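Local structure of hydrazine synthase alpha subunit (Candidatus Kuenenia stuttgartiensis, 5C2V) at residues D177-L187 and N224-W232. The protein catalyses, within the hydrazine synthase complex, the condensation of hydroxylamine with ammonia to hydrazine, and carries two c-type hemes. Sequence-based numbering, arbitrary orientation.
Sequences DEFHNPYAYNL and NLSSNFDPW
Two neighbouring sheets of the six-bladed beta-propeller meet where Tyr185, just before strand 186-191, lies beside Ser227, just before strand 228-233, their CA atoms 4.1 Å apart. Ser227 OG makes the first link: anti to its own carbonyl carbon (chi1 -65°), it receives Tyr185 N at 3.2 Å in a nearly straight bond (170° at the hydrogen) and sits at the rims of the Tyr183 and Tyr185 rings, near both planes. The same hydroxyl reaches a water, which donates to Asp177 OD2. One residue further, Asn228 N bonds to Tyr185 O at 3.1 Å; it comes from above the carbonyl plane, 72° out of it, and the CA of Ser227 adds a CA-H...O contact to that oxygen. Asn186 ND2 then gives a more bent bond to Asn224 O at 3.2 Å, the oxygen lying a little out of the Asn186 amide plane. Asn224 in turn shapes its own loop: its OD1 accepts Ser226 N at 2.9 Å, closing an Asx turn, while its ND2 donates to Asn228 OD1, which also pairs with Ser243 of the adjacent strand. Further along the strands, Leu187 CD2 packs on Pro231 CB at 4.1 Å. Asp177 begins a type I turn that ends at His180, and its OD1 accepts Asn181 N, the residue just after it, at 2.7 Å. Strand 186-191 belongs to the sheet of 154-171, whereas 228-233 pairs with 239-245 and starts the next four-stranded antiparallel sheet, an arrangement characteristic of successive blades in a beta-propeller.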
loop_
_atom_site.group_PDB
_atom_site.type_symbol
_atom_site.label_atom_id
_atom_site.label_comp_id
_atom_site.label_asym_id
_atom_site.label_seq_id
_atom_site.Cartn_x
_atom_site.Cartn_y
_atom_site.Cartn_z
ATOM N N ASP D 177 -10.625 13.146 19.350
ATOM C CA ASP D 177 -9.340 12.829 18.737
ATOM C C ASP D 177 -9.379 13.155 17.248
ATOM O O ASP D 177 -10.312 13.799 16.768
ATOM C CB ASP D 177 -8.946 11.361 18.973
ATOM C CG ASP D 177 -9.877 10.362 18.290
ATOM O OD1 ASP D 177 -10.797 10.767 17.549
ATOM O OD2 ASP D 177 -9.674 9.146 18.494
ATOM N N GLU D 178 -8.363 12.710 16.520
ATOM C CA GLU D 178 -8.250 13.013 15.100
ATOM C C GLU D 178 -9.227 12.193 14.251
ATOM O O GLU D 178 -9.467 12.511 13.087
ATOM C CB GLU D 178 -6.807 12.792 14.644
ATOM C CG GLU D 178 -5.825 13.747 15.319
ATOM C CD GLU D 178 -4.378 13.317 15.177
ATOM O OE1 GLU D 178 -4.054 12.173 15.555
ATOM O OE2 GLU D 178 -3.561 14.129 14.694
ATOM N N PHE D 179 -9.788 11.141 14.841
ATOM C CA PHE D 179 -10.820 10.342 14.185
ATOM C C PHE D 179 -12.220 10.794 14.596
ATOM O O PHE D 179 -13.215 10.167 14.229
ATOM C CB PHE D 179 -10.631 8.857 14.498
ATOM C CG PHE D 179 -9.406 8.257 13.871
ATOM C CD1 PHE D 179 -9.133 8.457 12.528
ATOM C CD2 PHE D 179 -8.526 7.500 14.624
ATOM C CE1 PHE D 179 -8.006 7.906 11.946
ATOM C CE2 PHE D 179 -7.396 6.948 14.049
ATOM C CZ PHE D 179 -7.135 7.152 12.708
ATOM N N HIS D 180 -12.272 11.871 15.376
ATOM C CA HIS D 180 -13.514 12.431 15.913
ATOM C C HIS D 180 -14.214 11.475 16.877
ATOM O O HIS D 180 -15.429 11.548 17.063
ATOM C CB HIS D 180 -14.472 12.827 14.784
ATOM C CG HIS D 180 -13.870 13.756 13.778
ATOM N ND1 HIS D 180 -13.268 13.313 12.622
ATOM C CD2 HIS D 180 -13.774 15.108 13.755
ATOM C CE1 HIS D 180 -12.829 14.348 11.927
ATOM N NE2 HIS D 180 -13.125 15.450 12.596
ATOM N N ASN D 181 -13.444 10.580 17.489
ATOM C CA ASN D 181 -13.948 9.777 18.596
ATOM C C ASN D 181 -14.071 10.663 19.826
ATOM O O ASN D 181 -13.293 11.602 19.989
ATOM C CB ASN D 181 -13.027 8.588 18.880
ATOM C CG ASN D 181 -12.987 7.595 17.737
ATOM O OD1 ASN D 181 -11.918 7.268 17.221
ATOM N ND2 ASN D 181 -14.154 7.104 17.338
ATOM N N PRO D 182 -15.047 10.382 20.702
ATOM C CA PRO D 182 -15.196 11.298 21.837
ATOM C C PRO D 182 -14.239 10.987 22.987
ATOM O O PRO D 182 -14.662 10.939 24.143
ATOM C CB PRO D 182 -16.644 11.068 22.265
ATOM C CG PRO D 182 -16.880 9.622 21.945
ATOM C CD PRO D 182 -16.085 9.335 20.691
ATOM N N TYR D 183 -12.967 10.777 22.666
ATOM C CA TYR D 183 -11.916 10.664 23.669
ATOM C C TYR D 183 -10.552 10.991 23.064
ATOM O O TYR D 183 -10.303 10.680 21.902
ATOM C CB TYR D 183 -11.903 9.256 24.273
ATOM C CG TYR D 183 -11.919 8.143 23.246
ATOM C CD1 TYR D 183 -10.735 7.608 22.754
ATOM C CD2 TYR D 183 -13.119 7.625 22.773
ATOM C CE1 TYR D 183 -10.747 6.589 21.817
ATOM C CE2 TYR D 183 -13.140 6.606 21.837
ATOM C CZ TYR D 183 -11.951 6.093 21.362
ATOM O OH TYR D 183 -11.966 5.080 20.430
ATOM N N ALA D 184 -9.671 11.612 23.842
ATOM C CA ALA D 184 -8.258 11.648 23.476
ATOM C C ALA D 184 -7.393 11.331 24.692
ATOM O O ALA D 184 -7.293 12.134 25.619
ATOM C CB ALA D 184 -7.889 13.002 22.892
ATOM N N TYR D 185 -6.758 10.165 24.670
ATOM C CA TYR D 185 -5.917 9.723 25.778
ATOM C C TYR D 185 -4.484 10.239 25.720
ATOM O O TYR D 185 -3.957 10.545 24.650
ATOM C CB TYR D 185 -5.920 8.199 25.861
ATOM C CG TYR D 185 -7.183 7.658 26.488
ATOM C CD1 TYR D 185 -8.310 7.408 25.720
ATOM C CD2 TYR D 185 -7.253 7.420 27.855
ATOM C CE1 TYR D 185 -9.468 6.924 26.292
ATOM C CE2 TYR D 185 -8.408 6.935 28.435
ATOM C CZ TYR D 185 -9.513 6.688 27.650
ATOM O OH TYR D 185 -10.667 6.204 28.222
ATOM N N ASN D 186 -3.867 10.329 26.892
ATOM C CA ASN D 186 -2.451 10.644 27.011
ATOM C C ASN D 186 -1.870 9.980 28.255
ATOM O O ASN D 186 -2.591 9.324 29.007
ATOM C CB ASN D 186 -2.241 12.154 27.054
ATOM C CG ASN D 186 -2.112 12.762 25.671
ATOM O OD1 ASN D 186 -1.379 12.251 24.825
ATOM N ND2 ASN D 186 -2.812 13.865 25.440
ATOM N N LEU D 187 -0.571 10.148 28.474
ATOM C CA LEU D 187 0.074 9.535 29.630
ATOM C C LEU D 187 0.299 10.541 30.752
ATOM O O LEU D 187 0.691 11.684 30.515
ATOM C CB LEU D 187 1.403 8.890 29.230
ATOM C CG LEU D 187 1.318 7.651 28.336
ATOM C CD1 LEU D 187 2.690 7.018 28.162
ATOM C CD2 LEU D 187 0.327 6.643 28.901
ATOM N N ASN D 224 0.261 14.088 22.733
ATOM C CA ASN D 224 -0.317 13.616 21.466
ATOM C C ASN D 224 -1.812 13.921 21.318
ATOM O O ASN D 224 -2.590 13.738 22.254
ATOM C CB ASN D 224 -0.099 12.103 21.327
ATOM C CG ASN D 224 -0.424 11.578 19.933
ATOM O OD1 ASN D 224 -0.942 12.301 19.082
ATOM N ND2 ASN D 224 -0.133 10.301 19.705
ATOM N N LEU D 225 -2.197 14.390 20.131
ATOM C CA LEU D 225 -3.586 14.747 19.844
ATOM C C LEU D 225 -4.471 13.518 19.660
ATOM O O LEU D 225 -5.699 13.619 19.678
ATOM C CB LEU D 225 -3.667 15.637 18.603
ATOM C CG LEU D 225 -3.406 17.126 18.841
ATOM C CD1 LEU D 225 -3.527 17.917 17.548
ATOM C CD2 LEU D 225 -4.365 17.664 19.888
ATOM N N SER D 226 -3.846 12.362 19.475
ATOM C CA SER D 226 -4.573 11.100 19.485
ATOM C C SER D 226 -4.152 10.298 20.708
ATOM O O SER D 226 -3.298 10.734 21.479
ATOM C CB SER D 226 -4.329 10.307 18.200
ATOM O OG SER D 226 -5.059 10.860 17.117
ATOM N N SER D 227 -4.745 9.123 20.878
ATOM C CA SER D 227 -4.610 8.381 22.127
ATOM C C SER D 227 -3.257 7.699 22.317
ATOM O O SER D 227 -2.799 6.945 21.459
ATOM C CB SER D 227 -5.720 7.335 22.225
ATOM O OG SER D 227 -6.995 7.949 22.307
ATOM N N ASN D 228 -2.628 7.980 23.454
ATOM C CA ASN D 228 -1.492 7.202 23.935
ATOM C C ASN D 228 -1.964 6.304 25.070
ATOM O O ASN D 228 -2.636 6.770 25.991
ATOM C CB ASN D 228 -0.355 8.108 24.407
ATOM C CG ASN D 228 0.399 8.747 23.260
ATOM O OD1 ASN D 228 0.440 8.208 22.156
ATOM N ND2 ASN D 228 1.008 9.898 23.520
ATOM N N PHE D 229 -1.626 5.021 25.010
ATOM C CA PHE D 229 -2.190 4.074 25.964
ATOM C C PHE D 229 -1.321 2.851 26.230
ATOM O O PHE D 229 -0.266 2.674 25.619
ATOM C CB PHE D 229 -3.567 3.619 25.477
ATOM C CG PHE D 229 -3.551 2.980 24.113
ATOM C CD1 PHE D 229 -3.618 3.757 22.967
ATOM C CD2 PHE D 229 -3.484 1.603 23.979
ATOM C CE1 PHE D 229 -3.608 3.172 21.714
ATOM C CE2 PHE D 229 -3.474 1.013 22.728
ATOM C CZ PHE D 229 -3.536 1.799 21.595
ATOM N N ASP D 230 -1.803 2.005 27.138
ATOM C CA ASP D 230 -1.123 0.778 27.553
ATOM C C ASP D 230 0.357 0.970 27.895
ATOM O O ASP D 230 1.227 0.424 27.217
ATOM C CB ASP D 230 -1.264 -0.287 26.464
ATOM C CG ASP D 230 -2.694 -0.767 26.305
ATOM O OD1 ASP D 230 -3.604 -0.125 26.871
ATOM O OD2 ASP D 230 -2.910 -1.783 25.611
ATOM N N PRO D 231 0.648 1.744 28.955
ATOM C CA PRO D 231 2.040 1.953 29.367
ATOM C C PRO D 231 2.625 0.738 30.086
ATOM O O PRO D 231 1.906 0.037 30.797
ATOM C CB PRO D 231 1.946 3.153 30.309
ATOM C CG PRO D 231 0.589 3.040 30.905
ATOM C CD PRO D 231 -0.296 2.466 29.829
ATOM N N TRP D 232 3.920 0.500 29.899
ATOM C CA TRP D 232 4.602 -0.618 30.539
ATOM C C TRP D 232 6.063 -0.250 30.796
ATOM O O TRP D 232 6.449 0.910 30.643
ATOM C CB TRP D 232 4.494 -1.882 29.681
ATOM C CG TRP D 232 4.692 -3.164 30.442
ATOM C CD1 TRP D 232 5.667 -4.097 30.236
ATOM C CD2 TRP D 232 3.898 -3.648 31.535
ATOM N NE1 TRP D 232 5.526 -5.133 31.129
ATOM C CE2 TRP D 232 4.449 -4.881 31.937
ATOM C CE3 TRP D 232 2.775 -3.159 32.210
ATOM C CZ2 TRP D 232 3.917 -5.632 32.983
ATOM C CZ3 TRP D 232 2.247 -3.906 33.249
ATOM C CH2 TRP D 232 2.819 -5.128 33.624
HETATM O O HOH W 1 -7.652 7.448 19.495
#